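FACT complex subunit POB3 (Chaetomium thermophilum var. thermophilum, PDB 4KHB) is the Pob3 subunit of FACT, a histone chaperone thought to reorganize nucleosomes in transcription, replication and repair, its N-terminal PH-like part pairing here with Spt16. Local coordinates at residues H[113-121]-H[129-137]; H[147-155]-H[166-177]. All coordinates share one frame; numbering follows the deposited sequence.

Contact 1. Residues H[113-121]-H[129-137]; sequences AEFGKAELT and AFEIPYSEI
Tyr-134 lays its ring across the turn at 116-118, which joins strand 112-115 to strand 119-124. Its CB lies near Ala-118 O; from there CG leaves on the side of the backbone N (chi1 -65°), so that one ring face comes down on the peptide between Ala-118 and Glu-119, with Ala-118 C 3.4 Å above the plane toward the rim. On one flank CD2 and CE2 meet Ala-118 and Lys-117 O; on the other Tyr-134 CE1 approaches Leu-120 N at 3.5 Å. At the tip Tyr-134 OH donates to Gly-116 O over 2.7 Å, from above the carbonyl plane. Phe-115 CB lies 3.4 Å from Tyr-134 OH. With the ring cut back to an alanine, Gly-116 O is likely to lose this donor and the 118-119 peptide its cover.

Beyond the ring the backbones take over: Tyr-134 N reaches Ala-118 O (3.1 Å), and Leu-120 and Ile-132 exchange two N-H to O bonds. Next to this pair the extended Glu-119 runs alongside Pro-133, and Glu-119 OE2 stops 3.4 Å from Glu-131 CB. The two carboxylate planes are nearly parallel (11° apart); Glu-119 is bridged to Lys-64, while Glu-131 bonds to His-103. The arrangement is that of an antiparallel hairpin in a three-stranded meander of the SSRP1-family, PH-like domain, with a 3-10 turn at 134-136 following its second strand.

Contact 2. Residues H[147-155]-H[166-177]; sequences EIAVEFAPG and VKSKKASASRDQ
Ala-153 and Ser-168 are joined by a reciprocal pair of hydrogen bonds near the end of strand 147-152. Ala-153 N donates to Ser-168 OG (3.0 Å, 166° at the hydrogen), and Ser-168 N returns a bond of 3.0 Å to Ala-153 O, approaching from well above the carbonyl plane. Ser-168 OG stands on the side of its own backbone N (chi1 -56°), which turns it toward the strand end; it also lies against Glu-136 O, modelled too close for the bond to be more than probable.

Van der Waals contacts extend the join in both directions. Phe-152 CB meets Ala-171 CB at 4.1 Å, and Ser-168 OG sits at the edge of the phenylalanine ring, near its plane. Ala-153 CB abuts Val-166 O at 3.4 Å. The Pro-154 ring lodges against Ser-172 and Gln-177, Pro-154 CB lying 3.7 Å from Ser-172 CB and 3.5 Å from Gln-177 OE1; Pro-154 and Gln-177 pass at a slant.

The amide oxygen of Gln-177 has its polar partner in Arg-99 of the SPT16D chain, and the same arginine packs on Pro-154. Between the two segments the hydrogen bonds are uncharged: one serine, through N and OG, pins the returning loop to the strand end, while proline and glutamine face the partner subunit.

How the contacts relate
The two contacts follow one another along the chain, with centres about 13 Å apart, and both belong to the SSRP1-family region. Glu-136, in the 3-10 turn that follows the hairpin of contact 1, joins them: Glu-136 OE1 lies 3.1 Å from Ala-171 N in a probable hydrogen bond, and Glu-136 O lies 2.4 Å from Ser-168 OG, a probable bond of doubtful length. Ile-132 of the hairpin touches Phe-152 of contact 2, and Ile-137, at the start of strand 137-144, touches Val-150. Met-41 of the SPT16D chain packs on Pro-133, Glu-136 and Lys-170, so both contacts take part in the heterodimer interface, where Gln-177 pairs antiparallel with an SPT16D strand.

Contact 1. Residues H[113-121]-H[129-137]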
loop_
_atom_site.group_PDB
_atom_site.type_symbol
_atom_site.label_atom_id
_atom_site.label_comp_id
_atom_site.label_asym_id
_atom_site.label_seq_id
_atom_site.Cartn_x
_atom_site.Cartn_y
_atom_site.Cartn_z
ATOM N N ALA H 113 -1.838 12.514 -6.149
ATOM C CA ALA H 113 -0.903 12.212 -5.071
ATOM C C ALA H 113 -0.960 13.346 -4.059
ATOM O O ALA H 113 -0.548 14.471 -4.353
ATOM C CB ALA H 113 0.502 12.049 -5.613
ATOM N N GLU H 114 -1.471 13.053 -2.869
ATOM C CA GLU H 114 -1.692 14.097 -1.878
ATOM C C GLU H 114 -0.811 13.917 -0.647
ATOM O O GLU H 114 -0.815 12.859 -0.016
ATOM C CB GLU H 114 -3.174 14.149 -1.486
ATOM C CG GLU H 114 -4.133 13.832 -2.631
ATOM C CD GLU H 114 -5.396 14.674 -2.598
ATOM O OE1 GLU H 114 -5.297 15.887 -2.317
ATOM O OE2 GLU H 114 -6.488 14.125 -2.856
ATOM N N PHE H 115 -0.065 14.963 -0.308
ATOM C CA PHE H 115 0.783 14.946 0.875
ATOM C C PHE H 115 0.004 15.358 2.113
ATOM O O PHE H 115 -0.218 16.549 2.364
ATOM C CB PHE H 115 1.991 15.863 0.679
ATOM C CG PHE H 115 3.007 15.325 -0.292
ATOM C CD1 PHE H 115 2.885 15.566 -1.654
ATOM C CD2 PHE H 115 4.090 14.584 0.161
ATOM C CE1 PHE H 115 3.821 15.069 -2.548
ATOM C CE2 PHE H 115 5.030 14.085 -0.725
ATOM C CZ PHE H 115 4.895 14.328 -2.082
ATOM N N GLY H 116 -0.408 14.359 2.888
ATOM C CA GLY H 116 -1.150 14.602 4.108
ATOM C C GLY H 116 -0.253 14.824 5.308
ATOM O O GLY H 116 0.921 15.167 5.168
ATOM N N LYS H 117 -0.820 14.625 6.491
ATOM C CA LYS H 117 -0.130 14.851 7.753
ATOM C C LYS H 117 0.939 13.799 8.049
ATOM O O LYS H 117 2.034 14.128 8.514
ATOM C CB LYS H 117 -1.167 14.893 8.877
ATOM C CG LYS H 117 -0.605 15.097 10.269
ATOM C CD LYS H 117 -1.754 15.244 11.254
ATOM C CE LYS H 117 -1.261 15.443 12.669
ATOM N NZ LYS H 117 -2.388 15.614 13.628
ATOM N N ALA H 118 0.620 12.538 7.777
ATOM C CA ALA H 118 1.531 11.441 8.097
ATOM C C ALA H 118 1.844 10.547 6.902
ATOM O O ALA H 118 2.764 9.731 6.963
ATOM C CB ALA H 118 0.972 10.605 9.243
ATOM N N GLU H 119 1.085 10.694 5.820
ATOM C CA GLU H 119 1.226 9.794 4.677
ATOM C C GLU H 119 1.132 10.505 3.335
ATOM O O GLU H 119 0.425 11.507 3.193
ATOM C CB GLU H 119 0.157 8.693 4.717
ATOM C CG GLU H 119 0.312 7.685 5.846
ATOM C CD GLU H 119 -0.700 6.557 5.766
ATOM O OE1 GLU H 119 -1.917 6.841 5.783
ATOM O OE2 GLU H 119 -0.279 5.384 5.680
ATOM N N LEU H 120 1.840 9.964 2.349
ATOM C CA LEU H 120 1.615 10.333 0.961
ATOM C C LEU H 120 0.579 9.375 0.387
ATOM O O LEU H 120 0.818 8.165 0.306
ATOM C CB LEU H 120 2.920 10.256 0.164
ATOM C CG LEU H 120 2.808 10.468 -1.346
ATOM C CD1 LEU H 120 2.090 11.769 -1.641
ATOM C CD2 LEU H 120 4.179 10.471 -2.008
ATOM N N THR H 121 -0.572 9.913 -0.005
ATOM C CA THR H 121 -1.676 9.092 -0.488
ATOM C C THR H 121 -1.865 9.292 -1.986
ATOM O O THR H 121 -1.826 10.424 -2.473
ATOM C CB THR H 121 -2.991 9.461 0.232
ATOM O OG1 THR H 121 -2.859 9.222 1.641
ATOM C CG2 THR H 121 -4.155 8.640 -0.306
ATOM N N ALA H 129 -5.746 4.383 -3.422
ATOM C CA ALA H 129 -5.267 3.127 -3.979
ATOM C C ALA H 129 -4.198 2.560 -3.054
ATOM O O ALA H 129 -4.166 1.356 -2.785
ATOM C CB ALA H 129 -4.706 3.337 -5.377
ATOM N N PHE H 130 -3.323 3.444 -2.577
ATOM C CA PHE H 130 -2.289 3.075 -1.611
ATOM C C PHE H 130 -1.772 4.269 -0.804
ATOM O O PHE H 130 -1.970 5.425 -1.187
ATOM C CB PHE H 130 -1.135 2.341 -2.298
ATOM C CG PHE H 130 -0.440 3.148 -3.357
ATOM C CD1 PHE H 130 0.696 3.887 -3.054
ATOM C CD2 PHE H 130 -0.911 3.149 -4.663
ATOM C CE1 PHE H 130 1.345 4.621 -4.033
ATOM C CE2 PHE H 130 -0.271 3.879 -5.646
ATOM C CZ PHE H 130 0.861 4.617 -5.331
ATOM N N GLU H 131 -1.107 3.983 0.313
ATOM C CA GLU H 131 -0.582 5.023 1.191
ATOM C C GLU H 131 0.874 4.738 1.544
ATOM O O GLU H 131 1.249 3.584 1.769
ATOM C CB GLU H 131 -1.410 5.101 2.477
ATOM C CG GLU H 131 -2.881 5.422 2.268
ATOM C CD GLU H 131 -3.761 4.201 2.426
ATOM O OE1 GLU H 131 -3.228 3.074 2.348
ATOM O OE2 GLU H 131 -4.981 4.365 2.632
ATOM N N ILE H 132 1.693 5.786 1.583
ATOM C CA ILE H 132 3.091 5.656 1.989
ATOM C C ILE H 132 3.392 6.562 3.181
ATOM O O ILE H 132 3.386 7.789 3.053
ATOM C CB ILE H 132 4.046 6.006 0.839
ATOM C CG1 ILE H 132 3.800 5.071 -0.344
ATOM C CG2 ILE H 132 5.494 5.864 1.283
ATOM C CD1 ILE H 132 3.854 5.752 -1.686
ATOM N N PRO H 133 3.645 5.954 4.351
ATOM C CA PRO H 133 3.986 6.703 5.567
ATOM C C PRO H 133 5.329 7.407 5.421
ATOM O O PRO H 133 6.264 6.816 4.880
ATOM C CB PRO H 133 4.063 5.617 6.653
ATOM C CG PRO H 133 3.415 4.403 6.066
ATOM C CD PRO H 133 3.566 4.501 4.583
ATOM N N TYR H 134 5.407 8.656 5.876
ATOM C CA TYR H 134 6.623 9.460 5.762
ATOM C C TYR H 134 7.821 8.804 6.450
ATOM O O TYR H 134 8.962 8.953 6.007
ATOM C CB TYR H 134 6.379 10.865 6.330
ATOM C CG TYR H 134 5.356 11.668 5.550
ATOM C CD1 TYR H 134 5.194 11.478 4.184
ATOM C CD2 TYR H 134 4.543 12.598 6.184
ATOM C CE1 TYR H 134 4.263 12.199 3.470
ATOM C CE2 TYR H 134 3.603 13.324 5.476
ATOM C CZ TYR H 134 3.471 13.118 4.118
ATOM O OH TYR H 134 2.541 13.832 3.396
ATOM N N SER H 135 7.552 8.069 7.525
ATOM C CA SER H 135 8.602 7.414 8.300
ATOM C C SER H 135 9.327 6.326 7.509
ATOM O O SER H 135 10.437 5.929 7.866
ATOM C CB SER H 135 8.018 6.831 9.590
ATOM O OG SER H 135 6.999 5.887 9.312
ATOM N N GLU H 136 8.700 5.847 6.438
ATOM C CA GLU H 136 9.301 4.813 5.601
ATOM C C GLU H 136 10.203 5.387 4.515
ATOM O O GLU H 136 11.031 4.673 3.947
ATOM C CB GLU H 136 8.209 3.960 4.951
ATOM C CG GLU H 136 7.470 3.054 5.920
ATOM C CD GLU H 136 8.347 1.938 6.441
ATOM O OE1 GLU H 136 8.957 1.226 5.615
ATOM O OE2 GLU H 136 8.431 1.774 7.676
ATOM N N ILE H 137 10.047 6.678 4.231
ATOM C CA ILE H 137 10.722 7.294 3.095
ATOM C C ILE H 137 12.166 7.693 3.412
ATOM O O ILE H 137 12.421 8.463 4.341
ATOM C CB ILE H 137 9.928 8.524 2.581
ATOM C CG1 ILE H 137 8.527 8.096 2.127
ATOM C CG2 ILE H 137 10.678 9.223 1.448
ATOM C CD1 ILE H 137 7.646 9.240 1.655
HETATM O O HOH W 1 4.593 8.898 9.162
#

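Contact 2. Residues H[147-155]-H[166-177]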
loop_
_atom_site.group_PDB
_atom_site.type_symbol
_atom_site.label_atom_id
_atom_site.label_comp_id
_atom_site.label_asym_id
_atom_site.label_seq_id
_atom_site.Cartn_x
_atom_site.Cartn_y
_atom_site.Cartn_z
ATOM N N GLU H 147 8.801 14.900 -12.665
ATOM C CA GLU H 147 8.860 13.609 -11.984
ATOM C C GLU H 147 9.564 13.606 -10.628
ATOM O O GLU H 147 10.668 14.135 -10.475
ATOM C CB GLU H 147 9.534 12.593 -12.913
ATOM C CG GLU H 147 9.522 11.162 -12.411
ATOM C CD GLU H 147 10.065 10.192 -13.440
ATOM O OE1 GLU H 147 10.918 9.356 -13.081
ATOM O OE2 GLU H 147 9.622 10.253 -14.606
ATOM N N ILE H 148 8.898 12.990 -9.653
ATOM C CA ILE H 148 9.402 12.881 -8.291
ATOM C C ILE H 148 9.694 11.421 -7.957
ATOM O O ILE H 148 8.861 10.546 -8.203
ATOM C CB ILE H 148 8.377 13.420 -7.267
ATOM C CG1 ILE H 148 7.669 14.672 -7.798
ATOM C CG2 ILE H 148 9.041 13.673 -5.917
ATOM C CD1 ILE H 148 8.583 15.872 -7.989
ATOM N N ALA H 149 10.874 11.156 -7.401
ATOM C CA ALA H 149 11.230 9.803 -6.991
ATOM C C ALA H 149 11.148 9.676 -5.476
ATOM O O ALA H 149 11.718 10.493 -4.750
ATOM C CB ALA H 149 12.626 9.448 -7.483
ATOM N N VAL H 150 10.443 8.652 -5.003
ATOM C CA VAL H 150 10.353 8.382 -3.573
ATOM C C VAL H 150 11.075 7.073 -3.294
ATOM O O VAL H 150 10.638 6.008 -3.736
ATOM C CB VAL H 150 8.890 8.285 -3.096
ATOM C CG1 VAL H 150 8.836 8.003 -1.607
ATOM C CG2 VAL H 150 8.143 9.564 -3.417
ATOM N N GLU H 151 12.180 7.157 -2.561
ATOM C CA GLU H 151 13.055 6.006 -2.362
ATOM C C GLU H 151 12.983 5.425 -0.957
ATOM O O GLU H 151 12.757 6.143 0.021
ATOM C CB GLU H 151 14.506 6.360 -2.711
ATOM C CG GLU H 151 14.648 7.456 -3.755
ATOM C CD GLU H 151 16.069 7.588 -4.261
ATOM O OE1 GLU H 151 16.344 8.540 -5.020
ATOM O OE2 GLU H 151 16.909 6.736 -3.908
ATOM N N PHE H 152 13.178 4.113 -0.869
ATOM C CA PHE H 152 13.135 3.414 0.404
ATOM C C PHE H 152 14.460 2.718 0.689
ATOM O O PHE H 152 15.243 2.455 -0.225
ATOM C CB PHE H 152 11.987 2.405 0.399
ATOM C CG PHE H 152 10.664 3.005 0.027
ATOM C CD1 PHE H 152 9.886 3.641 0.982
ATOM C CD2 PHE H 152 10.202 2.944 -1.281
ATOM C CE1 PHE H 152 8.666 4.202 0.644
ATOM C CE2 PHE H 152 8.986 3.503 -1.627
ATOM C CZ PHE H 152 8.214 4.131 -0.664
ATOM N N ALA H 153 14.705 2.421 1.962
ATOM C CA ALA H 153 15.910 1.704 2.367
ATOM C C ALA H 153 15.528 0.408 3.059
ATOM O O ALA H 153 15.588 0.319 4.287
ATOM C CB ALA H 153 16.752 2.561 3.294
ATOM N N PRO H 154 15.123 -0.601 2.274
ATOM C CA PRO H 154 14.692 -1.868 2.867
ATOM C C PRO H 154 15.873 -2.634 3.451
ATOM O O PRO H 154 15.690 -3.460 4.345
ATOM C CB PRO H 154 14.099 -2.621 1.675
ATOM C CG PRO H 154 14.841 -2.085 0.495
ATOM C CD PRO H 154 15.046 -0.628 0.800
ATOM N N GLY H 155 17.070 -2.357 2.941
ATOM C CA GLY H 155 18.261 -3.069 3.361
ATOM C C GLY H 155 19.280 -2.159 4.015
ATOM O O GLY H 155 19.724 -2.410 5.136
ATOM N N VAL H 166 18.565 5.860 7.789
ATOM C CA VAL H 166 17.154 5.534 7.998
ATOM C C VAL H 166 16.832 4.140 7.459
ATOM O O VAL H 166 17.416 3.704 6.465
ATOM C CB VAL H 166 16.240 6.581 7.310
ATOM C CG1 VAL H 166 14.767 6.253 7.516
ATOM C CG2 VAL H 166 16.542 7.979 7.832
ATOM N N LYS H 167 15.922 3.432 8.125
ATOM C CA LYS H 167 15.482 2.128 7.641
ATOM C C LYS H 167 13.977 2.029 7.382
ATOM O O LYS H 167 13.161 2.526 8.161
ATOM C CB LYS H 167 15.869 1.018 8.619
ATOM C CG LYS H 167 16.115 -0.313 7.928
ATOM C CD LYS H 167 16.124 -1.470 8.905
ATOM C CE LYS H 167 16.148 -2.791 8.160
ATOM N NZ LYS H 167 16.241 -3.951 9.082
ATOM N N SER H 168 13.625 1.365 6.284
ATOM C CA SER H 168 12.232 1.195 5.878
ATOM C C SER H 168 11.908 -0.254 6.238
ATOM O O SER H 168 12.151 -1.165 5.443
ATOM C CB SER H 168 12.079 1.498 4.385
ATOM O OG SER H 168 12.559 2.794 4.073
ATOM N N LYS H 169 11.352 -0.461 7.429
ATOM C CA LYS H 169 10.890 -1.783 7.856
ATOM C C LYS H 169 9.625 -2.297 7.158
ATOM O O LYS H 169 9.516 -3.496 6.888
ATOM C CB LYS H 169 10.743 -1.840 9.383
ATOM C CG LYS H 169 11.746 -0.956 10.118
ATOM C CD LYS H 169 11.432 -0.817 11.603
ATOM C CE LYS H 169 12.351 0.212 12.266
ATOM N NZ LYS H 169 11.636 1.446 12.691
ATOM N N LYS H 170 8.672 -1.415 6.873
ATOM C CA LYS H 170 7.441 -1.851 6.213
ATOM C C LYS H 170 7.661 -2.130 4.731
ATOM O O LYS H 170 6.937 -2.922 4.127
ATOM C CB LYS H 170 6.315 -0.828 6.395
ATOM C CG LYS H 170 5.818 -0.677 7.824
ATOM C CD LYS H 170 4.643 0.292 7.889
ATOM C CE LYS H 170 4.060 0.348 9.291
ATOM N NZ LYS H 170 2.924 1.304 9.401
ATOM N N ALA H 171 8.659 -1.478 4.144
ATOM C CA ALA H 171 9.012 -1.734 2.754
ATOM C C ALA H 171 9.640 -3.114 2.597
ATOM O O ALA H 171 9.563 -3.723 1.530
ATOM C CB ALA H 171 9.955 -0.657 2.240
ATOM N N SER H 172 10.265 -3.597 3.668
ATOM C CA SER H 172 11.008 -4.853 3.629
ATOM C C SER H 172 10.277 -5.998 4.324
ATOM O O SER H 172 10.819 -7.097 4.449
ATOM C CB SER H 172 12.396 -4.671 4.253
ATOM O OG SER H 172 12.303 -4.367 5.633
ATOM N N ALA H 173 9.048 -5.751 4.766
ATOM C CA ALA H 173 8.303 -6.767 5.499
ATOM C C ALA H 173 7.832 -7.870 4.565
ATOM O O ALA H 173 7.631 -9.014 4.983
ATOM C CB ALA H 173 7.124 -6.142 6.220
ATOM N N SER H 174 7.651 -7.519 3.298
ATOM C CA SER H 174 7.232 -8.486 2.300
ATOM C C SER H 174 8.455 -9.191 1.733
ATOM O O SER H 174 9.587 -8.747 1.938
ATOM C CB SER H 174 6.470 -7.786 1.172
ATOM O OG SER H 174 6.277 -8.660 0.073
ATOM N N ARG H 175 8.219 -10.277 1.004
ATOM C CA ARG H 175 9.275 -10.986 0.296
ATOM C C ARG H 175 9.709 -10.147 -0.887
ATOM O O ARG H 175 10.852 -10.220 -1.344
ATOM C CB ARG H 175 8.745 -12.308 -0.240
ATOM C CG ARG H 175 9.810 -13.299 -0.655
ATOM C CD ARG H 175 9.273 -14.709 -0.584
ATOM N NE ARG H 175 9.772 -15.501 -1.705
ATOM C CZ ARG H 175 9.703 -16.825 -1.783
ATOM N NH1 ARG H 175 9.141 -17.520 -0.806
ATOM N NH2 ARG H 175 10.180 -17.452 -2.848
ATOM N N ASP H 176 8.768 -9.355 -1.386
ATOM C CA ASP H 176 9.042 -8.440 -2.475
ATOM C C ASP H 176 9.181 -7.050 -1.887
ATOM O O ASP H 176 8.186 -6.378 -1.609
ATOM C CB ASP H 176 7.907 -8.487 -3.503
ATOM C CG ASP H 176 7.791 -9.838 -4.183
ATOM O OD1 ASP H 176 8.817 -10.343 -4.683
ATOM O OD2 ASP H 176 6.672 -10.394 -4.215
ATOM N N GLN H 177 10.424 -6.620 -1.703
ATOM C CA GLN H 177 10.699 -5.375 -1.004
ATOM C C GLN H 177 10.581 -4.171 -1.925
ATOM O O GLN H 177 11.198 -4.130 -2.993
ATOM C CB GLN H 177 12.095 -5.425 -0.373
ATOM C CG GLN H 177 12.286 -6.585 0.602
ATOM C CD GLN H 177 13.671 -6.611 1.214
ATOM O OE1 GLN H 177 14.602 -5.992 0.699
ATOM N NE2 GLN H 177 13.814 -7.329 2.320
#